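Local coordinates for protein transcriptional repressor, TetR family (Thermus thermophilus, PDB 3ANP) that probably binds DNA as a TetR-family transcriptional repressor controlling fatty acid degradation, and binds lauroyl-CoA, at residues Arg80-Val85 and Leu136-Glu141; Asp130-Ile135 and Thr157-Tyr162; Val144-Gln147 and Arg153-Arg156. All coordinates share one frame; numbering follows the deposited sequence.

Interaction 1. Residues Arg80-Val85 and Leu136-Glu141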
loop_
_atom_site.group_PDB
_atom_site.type_symbol
_atom_site.label_atom_id
_atom_site.label_comp_id
_atom_site.label_asym_id
_atom_site.label_seq_id
_atom_site.Cartn_x
_atom_site.Cartn_y
_atom_site.Cartn_z
ATOM N N ARG A 80 -6.105 24.885 -15.930
ATOM C CA ARG A 80 -6.509 23.530 -16.287
ATOM C C ARG A 80 -7.491 23.021 -15.241
ATOM O O ARG A 80 -7.380 23.355 -14.064
ATOM C CB ARG A 80 -5.300 22.595 -16.335
ATOM C CG ARG A 80 -4.325 22.863 -17.464
ATOM C CD ARG A 80 -4.966 22.618 -18.822
ATOM N NE ARG A 80 -3.955 22.437 -19.860
ATOM C CZ ARG A 80 -3.148 21.380 -19.940
ATOM N NH1 ARG A 80 -2.253 21.298 -20.916
ATOM N NH2 ARG A 80 -3.243 20.398 -19.052
ATOM N N GLU A 81 -8.454 22.216 -15.672
ATOM C CA GLU A 81 -9.432 21.644 -14.752
ATOM C C GLU A 81 -8.698 20.748 -13.752
ATOM O O GLU A 81 -7.835 19.969 -14.135
ATOM C CB GLU A 81 -10.447 20.779 -15.506
ATOM C CG GLU A 81 -11.310 21.509 -16.516
ATOM C CD GLU A 81 -12.331 20.585 -17.162
ATOM O OE1 GLU A 81 -11.925 19.636 -17.878
ATOM O OE2 GLU A 81 -13.544 20.806 -16.942
ATOM N N PRO A 82 -9.038 20.851 -12.462
ATOM C CA PRO A 82 -8.394 20.030 -11.435
ATOM C C PRO A 82 -8.448 18.534 -11.730
ATOM O O PRO A 82 -7.464 17.814 -11.512
ATOM C CB PRO A 82 -9.167 20.401 -10.184
ATOM C CG PRO A 82 -9.399 21.856 -10.396
ATOM C CD PRO A 82 -9.869 21.897 -11.839
ATOM N N VAL A 83 -9.583 18.046 -12.222
ATOM C CA VAL A 83 -9.650 16.617 -12.506
ATOM C C VAL A 83 -8.690 16.238 -13.618
ATOM O O VAL A 83 -8.066 15.179 -13.564
ATOM C CB VAL A 83 -11.085 16.143 -12.846
ATOM C CG1 VAL A 83 -11.056 14.699 -13.379
ATOM C CG2 VAL A 83 -11.933 16.182 -11.573
ATOM N N GLU A 84 -8.546 17.100 -14.620
ATOM C CA GLU A 84 -7.606 16.799 -15.701
ATOM C C GLU A 84 -6.173 16.895 -15.190
ATOM O O GLU A 84 -5.288 16.199 -15.684
ATOM C CB GLU A 84 -7.797 17.748 -16.893
ATOM C CG GLU A 84 -8.703 17.174 -17.980
ATOM C CD GLU A 84 -8.221 15.816 -18.491
ATOM O OE1 GLU A 84 -7.052 15.709 -18.931
ATOM O OE2 GLU A 84 -9.014 14.852 -18.454
ATOM N N VAL A 85 -5.933 17.757 -14.208
ATOM C CA VAL A 85 -4.578 17.863 -13.674
ATOM C C VAL A 85 -4.274 16.584 -12.902
ATOM O O VAL A 85 -3.146 16.100 -12.910
ATOM C CB VAL A 85 -4.404 19.080 -12.757
ATOM C CG1 VAL A 85 -2.970 19.083 -12.182
ATOM C CG2 VAL A 85 -4.625 20.357 -13.560
ATOM N N LEU A 136 -7.085 18.791 -5.117
ATOM C CA LEU A 136 -8.453 18.618 -4.628
ATOM C C LEU A 136 -9.031 19.922 -4.089
ATOM O O LEU A 136 -10.240 20.149 -4.176
ATOM C CB LEU A 136 -8.501 17.563 -3.513
ATOM C CG LEU A 136 -7.980 16.171 -3.861
ATOM C CD1 LEU A 136 -8.015 15.290 -2.615
ATOM C CD2 LEU A 136 -8.814 15.585 -4.985
ATOM N N LYS A 137 -8.171 20.781 -3.542
ATOM C CA LYS A 137 -8.613 22.050 -2.961
ATOM C C LYS A 137 -9.604 22.852 -3.824
ATOM O O LYS A 137 -10.692 23.214 -3.358
ATOM C CB LYS A 137 -7.393 22.918 -2.614
ATOM C CG LYS A 137 -7.724 24.235 -1.925
ATOM C CD LYS A 137 -6.449 24.835 -1.320
ATOM C CE LYS A 137 -6.726 26.102 -0.525
ATOM N NZ LYS A 137 -7.163 27.235 -1.391
ATOM N N PRO A 138 -9.234 23.159 -5.076
ATOM C CA PRO A 138 -10.105 23.915 -5.982
ATOM C C PRO A 138 -11.453 23.203 -6.165
ATOM O O PRO A 138 -12.487 23.853 -6.353
ATOM C CB PRO A 138 -9.311 23.950 -7.286
ATOM C CG PRO A 138 -7.912 23.794 -6.854
ATOM C CD PRO A 138 -7.981 22.787 -5.750
ATOM N N LEU A 139 -11.435 21.869 -6.132
ATOM C CA LEU A 139 -12.674 21.113 -6.272
ATOM C C LEU A 139 -13.555 21.343 -5.048
ATOM O O LEU A 139 -14.777 21.487 -5.173
ATOM C CB LEU A 139 -12.386 19.615 -6.452
ATOM C CG LEU A 139 -11.740 19.193 -7.784
ATOM C CD1 LEU A 139 -11.402 17.713 -7.733
ATOM C CD2 LEU A 139 -12.676 19.479 -8.959
ATOM N N ARG A 140 -12.947 21.387 -3.861
ATOM C CA ARG A 140 -13.733 21.610 -2.660
ATOM C C ARG A 140 -14.356 23.004 -2.687
ATOM O O ARG A 140 -15.512 23.177 -2.305
ATOM C CB ARG A 140 -12.888 21.461 -1.394
ATOM C CG ARG A 140 -13.720 21.653 -0.119
ATOM C CD ARG A 140 -12.883 21.530 1.135
ATOM N NE ARG A 140 -11.726 22.418 1.096
ATOM C CZ ARG A 140 -11.787 23.732 0.898
ATOM N NH1 ARG A 140 -12.958 24.332 0.716
ATOM N NH2 ARG A 140 -10.670 24.452 0.889
ATOM N N GLU A 141 -13.591 23.990 -3.144
ATOM C CA GLU A 141 -14.080 25.367 -3.218
ATOM C C GLU A 141 -15.162 25.474 -4.287
ATOM O O GLU A 141 -16.021 26.343 -4.224
ATOM C CB GLU A 141 -12.938 26.329 -3.561
ATOM C CG GLU A 141 -11.731 26.228 -2.638
ATOM C CD GLU A 141 -10.561 27.074 -3.125
ATOM O OE1 GLU A 141 -10.330 27.124 -4.356
ATOM O OE2 GLU A 141 -9.870 27.679 -2.278
#

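Interaction 2. Residues Asp130-Ile135 and Thr157-Tyr162. With DCC (dodecyl-coa), chain E.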
loop_
_atom_site.group_PDB
_atom_site.type_symbol
_atom_site.label_atom_id
_atom_site.label_comp_id
_atom_site.label_asym_id
_atom_site.label_seq_id
_atom_site.Cartn_x
_atom_site.Cartn_y
_atom_site.Cartn_z
ATOM N N ASP A 130 0.038 15.196 0.051
ATOM C CA ASP A 130 -0.178 16.631 0.164
ATOM C C ASP A 130 -0.237 17.327 -1.202
ATOM O O ASP A 130 -0.990 18.287 -1.374
ATOM C CB ASP A 130 0.897 17.272 1.055
ATOM C CG ASP A 130 0.781 16.846 2.516
ATOM O OD1 ASP A 130 -0.314 16.419 2.949
ATOM O OD2 ASP A 130 1.789 16.945 3.242
ATOM N N LEU A 131 0.548 16.859 -2.175
ATOM C CA LEU A 131 0.480 17.450 -3.518
ATOM C C LEU A 131 -0.927 17.169 -4.103
ATOM O O LEU A 131 -1.570 18.040 -4.714
ATOM C CB LEU A 131 1.567 16.839 -4.428
ATOM C CG LEU A 131 1.508 17.259 -5.914
ATOM C CD1 LEU A 131 1.426 18.776 -6.016
ATOM C CD2 LEU A 131 2.747 16.747 -6.668
ATOM N N ILE A 132 -1.411 15.947 -3.922
ATOM C CA ILE A 132 -2.750 15.610 -4.429
ATOM C C ILE A 132 -3.795 16.506 -3.748
ATOM O O ILE A 132 -4.723 17.007 -4.396
ATOM C CB ILE A 132 -3.076 14.116 -4.174
ATOM C CG1 ILE A 132 -2.194 13.245 -5.076
ATOM C CG2 ILE A 132 -4.565 13.830 -4.440
ATOM C CD1 ILE A 132 -2.197 11.779 -4.704
ATOM N N ALA A 133 -3.625 16.739 -2.449
ATOM C CA ALA A 133 -4.564 17.588 -1.721
ATOM C C ALA A 133 -4.641 18.985 -2.336
ATOM O O ALA A 133 -5.700 19.617 -2.311
ATOM C CB ALA A 133 -4.166 17.684 -0.242
ATOM N N GLU A 134 -3.529 19.477 -2.883
ATOM C CA GLU A 134 -3.541 20.808 -3.496
ATOM C C GLU A 134 -4.446 20.816 -4.732
ATOM O O GLU A 134 -5.063 21.828 -5.049
ATOM C CB GLU A 134 -2.127 21.251 -3.916
ATOM C CG GLU A 134 -1.191 21.668 -2.770
ATOM C CD GLU A 134 0.200 22.063 -3.268
ATOM O OE1 GLU A 134 0.306 22.650 -4.366
ATOM O OE2 GLU A 134 1.190 21.797 -2.558
ATOM N N ILE A 135 -4.518 19.695 -5.440
ATOM C CA ILE A 135 -5.366 19.630 -6.626
ATOM C C ILE A 135 -6.837 19.504 -6.207
ATOM O O ILE A 135 -7.733 20.052 -6.852
ATOM C CB ILE A 135 -4.961 18.442 -7.524
ATOM C CG1 ILE A 135 -3.508 18.628 -7.997
ATOM C CG2 ILE A 135 -5.892 18.347 -8.716
ATOM C CD1 ILE A 135 -2.911 17.426 -8.679
ATOM N N THR A 157 -4.860 9.003 1.006
ATOM C CA THR A 157 -5.434 7.753 0.533
ATOM C C THR A 157 -5.098 7.475 -0.927
ATOM O O THR A 157 -4.718 6.350 -1.287
ATOM C CB THR A 157 -6.982 7.751 0.718
ATOM O OG1 THR A 157 -7.297 7.821 2.117
ATOM C CG2 THR A 157 -7.591 6.482 0.132
ATOM N N LEU A 158 -5.232 8.486 -1.774
ATOM C CA LEU A 158 -4.941 8.286 -3.176
ATOM C C LEU A 158 -3.452 8.031 -3.361
ATOM O O LEU A 158 -3.068 7.177 -4.165
ATOM C CB LEU A 158 -5.403 9.483 -4.007
ATOM C CG LEU A 158 -5.402 9.236 -5.520
ATOM C CD1 LEU A 158 -6.137 7.929 -5.838
ATOM C CD2 LEU A 158 -6.057 10.417 -6.228
ATOM N N ALA A 159 -2.608 8.737 -2.611
ATOM C CA ALA A 159 -1.160 8.505 -2.710
ATOM C C ALA A 159 -0.795 7.104 -2.212
ATOM O O ALA A 159 0.120 6.469 -2.734
ATOM C CB ALA A 159 -0.389 9.557 -1.910
ATOM N N ASP A 160 -1.505 6.608 -1.202
ATOM C CA ASP A 160 -1.210 5.267 -0.690
ATOM C C ASP A 160 -1.498 4.230 -1.779
ATOM O O ASP A 160 -0.752 3.255 -1.938
ATOM C CB ASP A 160 -2.051 4.950 0.558
ATOM C CG ASP A 160 -1.537 5.653 1.810
ATOM O OD1 ASP A 160 -0.321 5.935 1.906
ATOM O OD2 ASP A 160 -2.351 5.903 2.712
ATOM N N LEU A 161 -2.586 4.438 -2.515
ATOM C CA LEU A 161 -2.957 3.534 -3.606
ATOM C C LEU A 161 -1.910 3.577 -4.706
ATOM O O LEU A 161 -1.576 2.539 -5.267
ATOM C CB LEU A 161 -4.309 3.907 -4.221
ATOM C CG LEU A 161 -5.546 3.374 -3.506
ATOM C CD1 LEU A 161 -6.780 3.689 -4.342
ATOM C CD2 LEU A 161 -5.416 1.872 -3.324
ATOM N N TYR A 162 -1.422 4.776 -5.033
ATOM C CA TYR A 162 -0.381 4.896 -6.065
ATOM C C TYR A 162 0.810 4.058 -5.608
ATOM O O TYR A 162 1.389 3.280 -6.380
ATOM C CB TYR A 162 0.100 6.359 -6.236
ATOM C CG TYR A 162 1.511 6.412 -6.812
ATOM C CD1 TYR A 162 1.759 6.074 -8.148
ATOM C CD2 TYR A 162 2.606 6.679 -5.991
ATOM C CE1 TYR A 162 3.079 5.992 -8.644
ATOM C CE2 TYR A 162 3.922 6.598 -6.476
ATOM C CZ TYR A 162 4.150 6.250 -7.799
ATOM O OH TYR A 162 5.449 6.122 -8.252
HETATM C C2 DCC E . 0.426 17.769 15.503
HETATM C C4 DCC E . -0.956 17.218 13.732
HETATM C C5 DCC E . -0.316 18.163 12.943
HETATM C C6 DCC E . 0.718 18.903 13.503
HETATM C C8 DCC E . -1.845 17.209 11.772
HETATM C C10 DCC E . 7.086 9.761 -5.755
HETATM C C11 DCC E . 8.325 9.495 -6.612
HETATM C C12 DCC E . 8.477 10.557 -7.702
HETATM N N9 DCC E . -1.893 16.649 12.978
HETATM N N7 DCC E . -0.887 18.133 11.743
HETATM N N3 DCC E . -0.563 17.048 15.002
HETATM N N1 DCC E . 1.058 18.678 14.780
HETATM N N6 DCC E . 1.360 19.819 12.783
HETATM C "C1'" DCC E . -2.833 15.591 13.410
HETATM C "C2'" DCC E . -3.430 14.856 12.212
HETATM O "O2'" DCC E . -4.407 15.685 11.576
HETATM C "C3'" DCC E . -4.132 13.740 12.983
HETATM O "O3'" DCC E . -5.354 14.224 13.545
HETATM C "C4'" DCC E . -3.134 13.442 14.105
HETATM O "O4'" DCC E . -2.165 14.507 14.073
HETATM C "C5'" DCC E . -2.462 12.099 13.816
HETATM O "O5'" DCC E . -1.865 12.110 12.517
HETATM P P1 DCC E . -1.470 10.732 11.785
HETATM O O11 DCC E . -2.577 9.759 11.913
HETATM O O12 DCC E . -0.969 11.061 10.431
HETATM O O6 DCC E . -0.239 10.179 12.663
HETATM P P2 DCC E . 1.276 10.626 12.357
HETATM O O21 DCC E . 1.795 10.459 13.734
HETATM O O22 DCC E . 0.978 11.920 11.705
HETATM O O7 DCC E . 1.561 9.353 11.411
HETATM C CPA DCC E . 1.388 9.410 9.994
HETATM C CPB DCC E . 2.616 8.816 9.298
HETATM C CP8 DCC E . 2.995 7.498 9.980
HETATM C CP7 DCC E . 3.779 9.807 9.388
HETATM C CP9 DCC E . 2.285 8.555 7.828
HETATM O OP3 DCC E . 1.959 6.527 9.804
HETATM C CP6 DCC E . 4.312 6.967 9.409
HETATM O OP2 DCC E . 5.389 7.347 9.864
HETATM N NP2 DCC E . 4.196 6.099 8.406
HETATM C CP5 DCC E . 5.377 5.505 7.761
HETATM C CP4 DCC E . 5.053 5.151 6.308
HETATM C CP3 DCC E . 3.912 4.134 6.230
HETATM O OP1 DCC E . 2.864 4.316 6.847
HETATM N NP1 DCC E . 4.141 3.076 5.456
HETATM C CP2 DCC E . 3.140 2.012 5.293
HETATM C CP1 DCC E . 1.986 2.506 4.415
HETATM S S DCC E . 2.465 2.753 2.666
HETATM P P3 DCC E . -6.660 13.283 13.503
HETATM O O31 DCC E . -7.570 13.633 12.389
HETATM O O32 DCC E . -6.125 11.768 13.406
HETATM O O33 DCC E . -7.354 13.442 14.947
HETATM C CA1 DCC E . 2.889 4.452 2.622
HETATM C CA2 DCC E . 2.983 5.156 1.266
HETATM O OA1 DCC E . 3.115 5.069 3.663
HETATM C CA3 DCC E . 2.933 6.676 1.434
HETATM C CA4 DCC E . 2.933 7.406 0.088
HETATM C CA5 DCC E . 4.202 7.137 -0.725
HETATM C CA6 DCC E . 4.250 8.067 -1.940
HETATM C CA7 DCC E . 5.551 7.887 -2.726
HETATM C CA8 DCC E . 5.651 8.908 -3.861
HETATM C CA9 DCC E . 6.918 8.677 -4.688
#

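Interaction 3. Residues Val144-Gln147 and Arg153-Arg156. With DCC (dodecyl-coa), chain E.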
loop_
_atom_site.group_PDB
_atom_site.type_symbol
_atom_site.label_atom_id
_atom_site.label_comp_id
_atom_site.label_asym_id
_atom_site.label_seq_id
_atom_site.Cartn_x
_atom_site.Cartn_y
_atom_site.Cartn_z
ATOM N N VAL A 144 -17.900 20.635 -5.426
ATOM C CA VAL A 144 -18.119 19.293 -5.952
ATOM C C VAL A 144 -17.366 18.196 -5.197
ATOM O O VAL A 144 -17.483 17.019 -5.542
ATOM C CB VAL A 144 -17.769 19.211 -7.463
ATOM C CG1 VAL A 144 -18.631 20.198 -8.240
ATOM C CG2 VAL A 144 -16.287 19.515 -7.694
ATOM N N LEU A 145 -16.622 18.573 -4.155
ATOM C CA LEU A 145 -15.871 17.591 -3.372
ATOM C C LEU A 145 -16.481 17.469 -1.984
ATOM O O LEU A 145 -16.838 18.475 -1.375
ATOM C CB LEU A 145 -14.395 18.007 -3.243
ATOM C CG LEU A 145 -13.425 16.846 -2.983
ATOM C CD1 LEU A 145 -13.289 16.030 -4.267
ATOM C CD2 LEU A 145 -12.043 17.370 -2.532
ATOM N N ARG A 146 -16.592 16.248 -1.468
ATOM C CA ARG A 146 -17.169 16.068 -0.129
ATOM C C ARG A 146 -16.309 16.778 0.922
ATOM O O ARG A 146 -15.103 16.957 0.735
ATOM C CB ARG A 146 -17.285 14.582 0.210
ATOM C CG ARG A 146 -15.948 13.856 0.317
ATOM C CD ARG A 146 -16.185 12.363 0.317
ATOM N NE ARG A 146 -17.110 11.964 1.365
ATOM C CZ ARG A 146 -17.816 10.844 1.339
ATOM N NH1 ARG A 146 -17.694 10.011 0.311
ATOM N NH2 ARG A 146 -18.653 10.561 2.332
ATOM N N GLN A 147 -16.933 17.177 2.029
ATOM C CA GLN A 147 -16.222 17.885 3.079
ATOM C C GLN A 147 -16.231 17.194 4.422
ATOM O O GLN A 147 -15.856 17.790 5.425
ATOM C CB GLN A 147 -16.784 19.296 3.234
ATOM C CG GLN A 147 -16.639 20.122 1.985
ATOM C CD GLN A 147 -17.074 21.550 2.188
ATOM O OE1 GLN A 147 -16.455 22.301 2.948
ATOM N NE2 GLN A 147 -18.146 21.938 1.513
ATOM N N ARG A 153 -6.402 13.999 4.119
ATOM C CA ARG A 153 -6.692 12.596 4.334
ATOM C C ARG A 153 -7.073 11.886 3.023
ATOM O O ARG A 153 -6.681 10.743 2.784
ATOM C CB ARG A 153 -7.800 12.449 5.375
ATOM C CG ARG A 153 -7.790 11.106 6.024
ATOM C CD ARG A 153 -8.609 11.077 7.305
ATOM N NE ARG A 153 -8.652 9.715 7.817
ATOM C CZ ARG A 153 -9.672 9.221 8.507
ATOM N NH1 ARG A 153 -10.731 9.984 8.771
ATOM N NH2 ARG A 153 -9.643 7.961 8.906
HETATM N N MSE A 154 -7.833 12.560 2.175
HETATM C CA MSE A 154 -8.217 11.969 0.897
HETATM C C MSE A 154 -6.997 11.917 -0.021
HETATM O O MSE A 154 -6.810 10.958 -0.771
HETATM C CB MSE A 154 -9.354 12.783 0.271
HETATM C CG MSE A 154 -10.602 12.758 1.165
HETATM SE SE MSE A 154 -12.189 13.480 0.345
HETATM C CE MSE A 154 -11.721 15.353 0.383
ATOM N N GLY A 155 -6.167 12.952 0.054
ATOM C CA GLY A 155 -4.947 12.992 -0.736
ATOM C C GLY A 155 -4.030 11.855 -0.302
ATOM O O GLY A 155 -3.437 11.178 -1.140
ATOM N N ARG A 156 -3.923 11.639 1.008
ATOM C CA ARG A 156 -3.085 10.563 1.545
ATOM C C ARG A 156 -3.549 9.209 1.018
ATOM O O ARG A 156 -2.743 8.366 0.647
ATOM C CB ARG A 156 -3.137 10.524 3.078
ATOM C CG ARG A 156 -2.326 9.352 3.694
ATOM C CD ARG A 156 -2.252 9.376 5.229
ATOM N NE ARG A 156 -1.421 10.482 5.704
ATOM C CZ ARG A 156 -1.144 10.723 6.982
ATOM N NH1 ARG A 156 -1.630 9.931 7.930
ATOM N NH2 ARG A 156 -0.381 11.760 7.316
HETATM C C2 DCC E . 0.426 17.769 15.503
HETATM C C4 DCC E . -0.956 17.218 13.732
HETATM C C5 DCC E . -0.316 18.163 12.943
HETATM C C6 DCC E . 0.718 18.903 13.503
HETATM C C8 DCC E . -1.845 17.209 11.772
HETATM C C10 DCC E . 7.086 9.761 -5.755
HETATM C C11 DCC E . 8.325 9.495 -6.612
HETATM C C12 DCC E . 8.477 10.557 -7.702
HETATM N N9 DCC E . -1.893 16.649 12.978
HETATM N N7 DCC E . -0.887 18.133 11.743
HETATM N N3 DCC E . -0.563 17.048 15.002
HETATM N N1 DCC E . 1.058 18.678 14.780
HETATM N N6 DCC E . 1.360 19.819 12.783
HETATM C "C1'" DCC E . -2.833 15.591 13.410
HETATM C "C2'" DCC E . -3.430 14.856 12.212
HETATM O "O2'" DCC E . -4.407 15.685 11.576
HETATM C "C3'" DCC E . -4.132 13.740 12.983
HETATM O "O3'" DCC E . -5.354 14.224 13.545
HETATM C "C4'" DCC E . -3.134 13.442 14.105
HETATM O "O4'" DCC E . -2.165 14.507 14.073
HETATM C "C5'" DCC E . -2.462 12.099 13.816
HETATM O "O5'" DCC E . -1.865 12.110 12.517
HETATM P P1 DCC E . -1.470 10.732 11.785
HETATM O O11 DCC E . -2.577 9.759 11.913
HETATM O O12 DCC E . -0.969 11.061 10.431
HETATM O O6 DCC E . -0.239 10.179 12.663
HETATM P P2 DCC E . 1.276 10.626 12.357
HETATM O O21 DCC E . 1.795 10.459 13.734
HETATM O O22 DCC E . 0.978 11.920 11.705
HETATM O O7 DCC E . 1.561 9.353 11.411
HETATM C CPA DCC E . 1.388 9.410 9.994
HETATM C CPB DCC E . 2.616 8.816 9.298
HETATM C CP8 DCC E . 2.995 7.498 9.980
HETATM C CP7 DCC E . 3.779 9.807 9.388
HETATM C CP9 DCC E . 2.285 8.555 7.828
HETATM O OP3 DCC E . 1.959 6.527 9.804
HETATM C CP6 DCC E . 4.312 6.967 9.409
HETATM O OP2 DCC E . 5.389 7.347 9.864
HETATM N NP2 DCC E . 4.196 6.099 8.406
HETATM C CP5 DCC E . 5.377 5.505 7.761
HETATM C CP4 DCC E . 5.053 5.151 6.308
HETATM C CP3 DCC E . 3.912 4.134 6.230
HETATM O OP1 DCC E . 2.864 4.316 6.847
HETATM N NP1 DCC E . 4.141 3.076 5.456
HETATM C CP2 DCC E . 3.140 2.012 5.293
HETATM C CP1 DCC E . 1.986 2.506 4.415
HETATM S S DCC E . 2.465 2.753 2.666
HETATM P P3 DCC E . -6.660 13.283 13.503
HETATM O O31 DCC E . -7.570 13.633 12.389
HETATM O O32 DCC E . -6.125 11.768 13.406
HETATM O O33 DCC E . -7.354 13.442 14.947
HETATM C CA1 DCC E . 2.889 4.452 2.622
HETATM C CA2 DCC E . 2.983 5.156 1.266
HETATM O OA1 DCC E . 3.115 5.069 3.663
HETATM C CA3 DCC E . 2.933 6.676 1.434
HETATM C CA4 DCC E . 2.933 7.406 0.088
HETATM C CA5 DCC E . 4.202 7.137 -0.725
HETATM C CA6 DCC E . 4.250 8.067 -1.940
HETATM C CA7 DCC E . 5.551 7.887 -2.726
HETATM C CA8 DCC E . 5.651 8.908 -3.861
HETATM C CA9 DCC E . 6.918 8.677 -4.688
#

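Interaction 1. Residues Arg80-Val85 and Leu136-Glu141
P82 and L139 bury most of this contact: the CB atom of P82 lies 3.7 Å from CG of L139 and 3.8 Å from its CD2, so the proline ring rests against the fork of the leucine. CG of L139 is anti to its own carbonyl carbon (chi1 -70°), which sends the branch toward the start of helix 82-99. Its other methyl, CD1, comes 4.2 Å from CG2 of V83, and these two side chains cross at about a right angle. P138 adds a second proline on the outer margin, its CB 3.8 Å from CG of P82. P82 follows the N-cap residue E81, in the first turn, where no N-H is needed; P138 lies within helix 128-142, which is kinked where its N makes no bond to the preceding turn. The contact is wholly apolar and partly buried. Beside P138, K137 NZ bridges one helical turn to OE2 of E141, in a salt bridge that meets the carboxylate from above its plane. L139 also touches V144 and L145, and P82 touches I135. The arrangement is apolar helix-to-helix packing within the all-helical C-terminal domain of TetR-family regulators, joining the start of helix 82-99 to the later turns of helix 128-142.

Interaction 2. Residues Asp130-Ile135 and Thr157-Tyr162
I132 reaches from helix 128-142 to helix 151-172 and carries the contact almost alone, meeting L158 and A159. With CG1 anti to the carbonyl carbon (chi1 -70°) and the chain extended beyond it (chi2 167°), its CD1 touches the backbone itself, 3.7 Å from N of A159. The same methyl is 4.0 Å from CB of A159 and 4.0 Å from CB of L158. CG2 of I132 takes the other branch and lies 4.1 Å from CD2 of L158; the two side chains cross at about a right angle. The small side chain of A159 allows this close approach, with 7.5 Å between its CA and that of I132. All three residues are buried, and F90 of helix 82-99 packs on both I132 and L158.

Away from I132 the contact is looser, and its outer side reaches solvent at D130 and E134. D130 turns away from helix 151-172 and is exposed, while E134, partly exposed, makes a salt bridge with R73 of helix 54-77. D160 and Y162 instead line the path of the bound dodecyl-CoA. OD1 of D160 is 3.4 Å from CA3 of the acyl chain, and it also forms a salt bridge with R168 of the second subunit. The ring of Y162 leads away to the acyl chain, its CE2 3.9 Å from CA8 of the ligand, and a hydrogen bond between its OH and T97 ties the ring's far end. A tight apolar helix contact thus backs one wall of the acyl-CoA pocket, which in TetR-family proteins lies inside the helical C-terminal domain.

Interaction 3. Residues Val144-Gln147 and Arg153-Arg156
M154, a selenomethionine in the crystal, pushes its tip against L145 and R146. Its CG is anti to the carbonyl carbon and the chain runs out extended to SE, then bends at the last torsion (chi3 -73°), which swings CE toward the loop. There CE lies 3.6 Å from CD2 of L145, the two side chains meeting tip to tip, and 3.8 Å from the backbone O of R146. SE takes a different neighbour: it rests 3.8 Å from CG of R146, and the two chains cross obliquely. R146 holds CG between its backbone N and carbonyl carbon (chi1 65°), which lays its aliphatic part beside the selenium. Its charged end is engaged away from M154, with NE in a salt bridge to D148 and NH2 in one to E191 of the second subunit. The contact closes the loop joining two successive helices of the all-helical TetR C-terminal domain, 128-142 and 151-172. L145 also packs on L136 and L139 of the first helix and on M193 of the second subunit, so the loop lies at the dimer interface.

Two residues past M154, R156 points elsewhere, toward the dodecyl-CoA. Its chain is extended through the first two torsions and bent at the third, bringing the guanidinium to the ligand's pyrophosphate. NH1 donates to O12 over 2.8 Å, nearly straight at 160°, while NH2 reaches the same oxygen over a longer 3.2 Å and at a more bent angle. The phosphorus P1 lies at the guanidinium edge, in its plane, and the methyl CP9 of the pantetheine arm sits 4.0 Å above one face, offset toward the rim. R168 of the second subunit packs on R156 and also hydrogen-bonds the ligand.

Overall arrangement
All three contacts lie in the C-terminal helical domain, on one side of the chain's centre. Interactions 1 and 2 share helix 128-142, with centres about 13 Å apart, and meet where I135 packs on P82 and V85. Interactions 2 and 3 share helix 151-172, about 9 Å apart, with I132 against G155. Interactions 1 and 3 are about 11 Å apart and join at the helix end, where L139 O probably accepts a hydrogen bond from V144 N. Along the chain, interactions 1 and 2 alternate, interaction 1 closes before 3 opens, and 3 falls between the segments of 2. Together they link helix 82-99 to helix 151-172, which faces both acyl-CoA and the second subunit.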